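Local atomic coordinates of ATP-dependent helicase FUN30 (Saccharomyces cerevisiae S288c, PDB entry 5GN1), a protein that hydrolyses ATP to remodel nucleosomes, promoting DNA end resection at double-strand breaks and the organisation of heterochromatin in yeast. Residues 47-52 against 304-309; 272-277 against 300-305. All coordinates share one frame; numbering follows the deposited sequence.

Contact 1 (47-52 against 304-309); sequences PPKHTH and VNITTL
The imidazole of H52 meets the amide of N305 at the ring edge, the two flat groups nearly coplanar with 18° between their planes. Both belong to neighbouring parallel strands, 49-56 and 304-311, at the edge of the RecA-like sheet. N305 ND2 donates to H52 NE2 at 2.8 Å, a bond lying close to both planes though bent at the hydrogen. H52 CG sits beside its backbone N (chi1 -41°), which carries the ring back along the strand to N305 instead of over T307, its partner in register. A leucine in place of N305 would probably leave H52 NE2 without its donor and the ring freer to turn. H50, on the same face, lays CB against that amide; its ring has a weak hydrogen bond to E303.

On the other face the contact is aliphatic. I306 sends CD1 to T51 CG2 at 3.9 Å and to K49 CB at 4.0 Å, so the buried isoleucine is covered by a methyl and the root of a lysine whose extended chain leads away. Between the faces runs the parallel ladder: H50 N to V304 O, I306 N to H50 O at 2.8 Å, H52 N to I306 O at 2.7 Å, and T308 N to H52 O. A water also donates to H52 O at 2.9 Å. V304 N to P48 O, at 3.3 Å, is a weak start to the ladder. With ND2 as the donor, H52 NE2 acts as acceptor, which is consistent with a neutral ring whose proton sits on ND1.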
# COMPACT_ATOMS: atom_id res chain seq x y z
N PRO A 47 -23.24 -16.34 -11.77
CA PRO A 47 -23.14 -15.37 -12.87
C PRO A 47 -21.68 -15.09 -13.19
O PRO A 47 -20.80 -15.30 -12.34
CB PRO A 47 -23.84 -14.12 -12.32
CG PRO A 47 -24.60 -14.60 -11.10
CD PRO A 47 -23.81 -15.73 -10.55
N PRO A 48 -21.39 -14.60 -14.39
CA PRO A 48 -19.99 -14.39 -14.78
C PRO A 48 -19.34 -13.24 -14.02
O PRO A 48 -20.00 -12.30 -13.57
CB PRO A 48 -20.09 -14.07 -16.28
CG PRO A 48 -21.48 -13.55 -16.48
CD PRO A 48 -22.33 -14.33 -15.50
N LYS A 49 -18.02 -13.34 -13.89
CA LYS A 49 -17.18 -12.25 -13.44
C LYS A 49 -16.47 -11.61 -14.63
O LYS A 49 -16.31 -12.23 -15.69
CB LYS A 49 -16.18 -12.74 -12.40
CG LYS A 49 -15.09 -13.66 -12.92
CD LYS A 49 -14.20 -14.10 -11.77
CE LYS A 49 -12.97 -14.86 -12.23
NZ LYS A 49 -12.33 -15.53 -11.04
N HIS A 50 -16.08 -10.35 -14.46
CA HIS A 50 -15.35 -9.61 -15.49
C HIS A 50 -14.21 -8.83 -14.84
O HIS A 50 -14.44 -8.09 -13.87
CB HIS A 50 -16.28 -8.65 -16.25
CG HIS A 50 -17.48 -9.32 -16.87
ND1 HIS A 50 -17.40 -10.10 -18.00
CD2 HIS A 50 -18.79 -9.28 -16.53
CE1 HIS A 50 -18.60 -10.53 -18.33
NE2 HIS A 50 -19.47 -10.05 -17.45
N THR A 51 -12.99 -9.00 -15.35
CA THR A 51 -11.82 -8.31 -14.82
C THR A 51 -11.38 -7.19 -15.76
O THR A 51 -11.42 -7.34 -16.98
CB THR A 51 -10.67 -9.29 -14.58
OG1 THR A 51 -10.36 -9.99 -15.79
CG2 THR A 51 -11.08 -10.31 -13.53
N HIS A 52 -10.98 -6.07 -15.18
CA HIS A 52 -10.61 -4.88 -15.93
C HIS A 52 -9.32 -4.32 -15.34
O HIS A 52 -8.98 -4.59 -14.18
CB HIS A 52 -11.69 -3.78 -15.86
CG HIS A 52 -13.10 -4.29 -15.97
ND1 HIS A 52 -13.75 -4.44 -17.18
CD2 HIS A 52 -13.99 -4.68 -15.02
CE1 HIS A 52 -14.97 -4.90 -16.98
NE2 HIS A 52 -15.14 -5.06 -15.68
N VAL A 304 -19.99 -10.02 -11.14
CA VAL A 304 -18.96 -9.39 -10.31
C VAL A 304 -17.96 -8.71 -11.21
O VAL A 304 -17.41 -9.32 -12.14
CB VAL A 304 -18.28 -10.43 -9.39
CG1 VAL A 304 -17.00 -9.85 -8.74
CG2 VAL A 304 -19.27 -10.91 -8.33
N ASN A 305 -17.70 -7.43 -10.95
CA ASN A 305 -16.76 -6.64 -11.73
C ASN A 305 -15.51 -6.39 -10.89
O ASN A 305 -15.60 -5.89 -9.76
CB ASN A 305 -17.38 -5.33 -12.18
CG ASN A 305 -18.29 -5.52 -13.39
OD1 ASN A 305 -19.51 -5.62 -13.25
ND2 ASN A 305 -17.69 -5.59 -14.57
N ILE A 306 -14.36 -6.72 -11.45
CA ILE A 306 -13.08 -6.66 -10.74
C ILE A 306 -12.17 -5.70 -11.49
O ILE A 306 -11.99 -5.83 -12.70
CB ILE A 306 -12.45 -8.05 -10.62
CG1 ILE A 306 -13.36 -8.98 -9.82
CG2 ILE A 306 -11.06 -7.98 -9.98
CD1 ILE A 306 -13.60 -10.27 -10.50
N THR A 307 -11.62 -4.71 -10.78
CA THR A 307 -10.76 -3.71 -11.40
C THR A 307 -9.42 -3.66 -10.67
O THR A 307 -9.39 -3.48 -9.44
CB THR A 307 -11.44 -2.33 -11.39
OG1 THR A 307 -12.67 -2.41 -12.12
CG2 THR A 307 -10.53 -1.26 -12.04
N THR A 308 -8.33 -3.82 -11.41
CA THR A 308 -6.98 -3.71 -10.86
C THR A 308 -6.40 -2.35 -11.24
O THR A 308 -6.41 -1.98 -12.42
CB THR A 308 -6.08 -4.83 -11.37
OG1 THR A 308 -6.64 -6.08 -10.97
CG2 THR A 308 -4.68 -4.70 -10.78
N LEU A 309 -5.95 -1.61 -10.24
CA LEU A 309 -5.35 -0.30 -10.44
C LEU A 309 -3.88 -0.48 -10.80
O LEU A 309 -3.15 -1.15 -10.07
CB LEU A 309 -5.46 0.56 -9.18
CG LEU A 309 -6.87 0.77 -8.64
CD1 LEU A 309 -6.84 1.78 -7.49
CD2 LEU A 309 -7.75 1.25 -9.76
O HOH W 1 -8.23 -6.92 -12.59

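Contact 2 (272-277 against 300-305); sequences CANNVI and QTKEVN
A273 turns its carbonyl to Q300 at the mouth of a beta-alpha-beta crossover, in which strand 275-278, helix 285-292 and strand 304-311 follow one another in the second RecA-like lobe. Q300 NE2 donates to A273 O at 2.9 Å, tilted well off the carbonyl plane, and also to A295 O. The glutamine chain is bent at chi2 (66°), and its OE1 takes K302 N; both ends of this buried amide are thus used, tying the turn after the helix to the start of the other strand. The position fits the closing glutamine of helicase motif VI.

N274 comes next and works at both its backbone and its side chain. Its ND2 reaches E303 O at 3.1 Å, nearly in line with the carbonyl and close to the amide plane. K302 crosses the asparagine obliquely, its CB 3.8 Å from N274 ND2. A weak hydrogen bond also joins ND2 to E203 OE2. N274 O accepts N305 N at 3.0 Å, opening the parallel ladder.

N275 pairs with N305, their side chains alongside each other and pointing the same way, yet the amides serve others: N275 ND2 goes to E203 and K204 O, N305 ND2 to H52. Last comes V276, whose N donates to N305 O at 2.9 Å in the carbonyl plane and whose CG2 lies 4.3 Å from V304 CG1.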
# COMPACT_ATOMS: atom_id res chain seq x y z
N CYS A 272 -22.44 -10.16 -0.67
CA CYS A 272 -23.25 -8.95 -0.69
C CYS A 272 -22.58 -7.81 -1.44
O CYS A 272 -23.22 -6.76 -1.64
CB CYS A 272 -23.61 -8.52 0.73
SG CYS A 272 -22.20 -8.32 1.82
N ALA A 273 -21.32 -7.96 -1.85
CA ALA A 273 -20.67 -7.03 -2.76
C ALA A 273 -20.54 -7.70 -4.13
O ALA A 273 -20.30 -8.90 -4.21
CB ALA A 273 -19.28 -6.65 -2.25
N ASN A 274 -20.70 -6.92 -5.21
CA ASN A 274 -20.43 -7.46 -6.55
C ASN A 274 -19.38 -6.64 -7.29
O ASN A 274 -19.29 -6.73 -8.53
CB ASN A 274 -21.72 -7.58 -7.39
CG ASN A 274 -22.34 -6.24 -7.74
OD1 ASN A 274 -22.54 -5.38 -6.88
ND2 ASN A 274 -22.68 -6.06 -9.02
N ASN A 275 -18.56 -5.87 -6.56
CA ASN A 275 -17.44 -5.14 -7.13
C ASN A 275 -16.20 -5.41 -6.30
O ASN A 275 -16.28 -5.54 -5.08
CB ASN A 275 -17.70 -3.64 -7.19
CG ASN A 275 -18.91 -3.31 -8.02
OD1 ASN A 275 -18.82 -3.12 -9.23
ND2 ASN A 275 -20.06 -3.24 -7.37
N VAL A 276 -15.06 -5.50 -6.98
CA VAL A 276 -13.78 -5.78 -6.34
C VAL A 276 -12.75 -4.84 -6.95
O VAL A 276 -12.65 -4.75 -8.18
CB VAL A 276 -13.36 -7.25 -6.50
CG1 VAL A 276 -11.95 -7.45 -5.94
CG2 VAL A 276 -14.34 -8.18 -5.78
N ILE A 277 -12.01 -4.13 -6.10
CA ILE A 277 -10.93 -3.27 -6.53
C ILE A 277 -9.64 -3.84 -5.96
O ILE A 277 -9.52 -3.99 -4.74
CB ILE A 277 -11.13 -1.82 -6.08
CG1 ILE A 277 -12.44 -1.27 -6.65
CG2 ILE A 277 -9.95 -0.96 -6.52
CD1 ILE A 277 -12.72 0.13 -6.21
N GLN A 300 -23.65 -15.73 -4.88
CA GLN A 300 -23.65 -14.45 -5.57
C GLN A 300 -24.75 -14.42 -6.62
O GLN A 300 -24.88 -15.36 -7.42
CB GLN A 300 -22.29 -14.19 -6.22
CG GLN A 300 -22.24 -12.97 -7.08
CD GLN A 300 -22.42 -11.67 -6.29
OE1 GLN A 300 -23.47 -11.04 -6.38
NE2 GLN A 300 -21.39 -11.27 -5.52
N THR A 301 -25.54 -13.36 -6.63
CA THR A 301 -26.65 -13.25 -7.57
C THR A 301 -26.40 -12.26 -8.69
O THR A 301 -27.19 -12.20 -9.63
CB THR A 301 -27.94 -12.86 -6.85
OG1 THR A 301 -27.81 -11.53 -6.32
CG2 THR A 301 -28.24 -13.82 -5.70
N LYS A 302 -25.33 -11.47 -8.62
CA LYS A 302 -25.05 -10.49 -9.64
C LYS A 302 -23.72 -10.81 -10.31
O LYS A 302 -22.91 -11.56 -9.78
CB LYS A 302 -25.03 -9.08 -9.05
CG LYS A 302 -26.31 -8.72 -8.31
CD LYS A 302 -26.22 -7.32 -7.74
CE LYS A 302 -27.49 -6.95 -6.96
NZ LYS A 302 -27.36 -5.60 -6.36
N GLU A 303 -23.52 -10.23 -11.50
CA GLU A 303 -22.20 -10.30 -12.12
C GLU A 303 -21.21 -9.50 -11.28
O GLU A 303 -21.56 -8.44 -10.74
CB GLU A 303 -22.25 -9.76 -13.56
CG GLU A 303 -22.96 -10.71 -14.53
CD GLU A 303 -22.96 -10.23 -15.99
OE1 GLU A 303 -22.17 -9.33 -16.34
OE2 GLU A 303 -23.75 -10.78 -16.79
N VAL A 304 -19.99 -10.02 -11.14
CA VAL A 304 -18.96 -9.39 -10.31
C VAL A 304 -17.96 -8.71 -11.21
O VAL A 304 -17.41 -9.32 -12.14
CB VAL A 304 -18.28 -10.43 -9.39
CG1 VAL A 304 -17.00 -9.85 -8.74
CG2 VAL A 304 -19.27 -10.91 -8.33
N ASN A 305 -17.70 -7.43 -10.95
CA ASN A 305 -16.76 -6.64 -11.73
C ASN A 305 -15.51 -6.39 -10.89
O ASN A 305 -15.60 -5.89 -9.76
CB ASN A 305 -17.38 -5.33 -12.18
CG ASN A 305 -18.29 -5.52 -13.39
OD1 ASN A 305 -19.51 -5.62 -13.25
ND2 ASN A 305 -17.69 -5.59 -14.57

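In the fold
Both contacts hold strand 304-311, one along each edge, with centres about 8 Å apart. Contact 1 adds the outermost strand 49-56, from far earlier in the chain, and is a surface contact: the histidines and N305 share one face, and of its touching residues only V304 and I306 are buried. Contact 2 is the more buried and joins strands close in sequence, and the amides of N274 and Q300 bond to backbone carbonyls where the strands emerge from their loops. Of the shared residues V304 and N305, the latter shows the division, its main chain serving strand 275-278 and its side chain strand 49-56. T307 N to V276 O continues the second ladder, and the weak H50-E303 hydrogen bond also links the two.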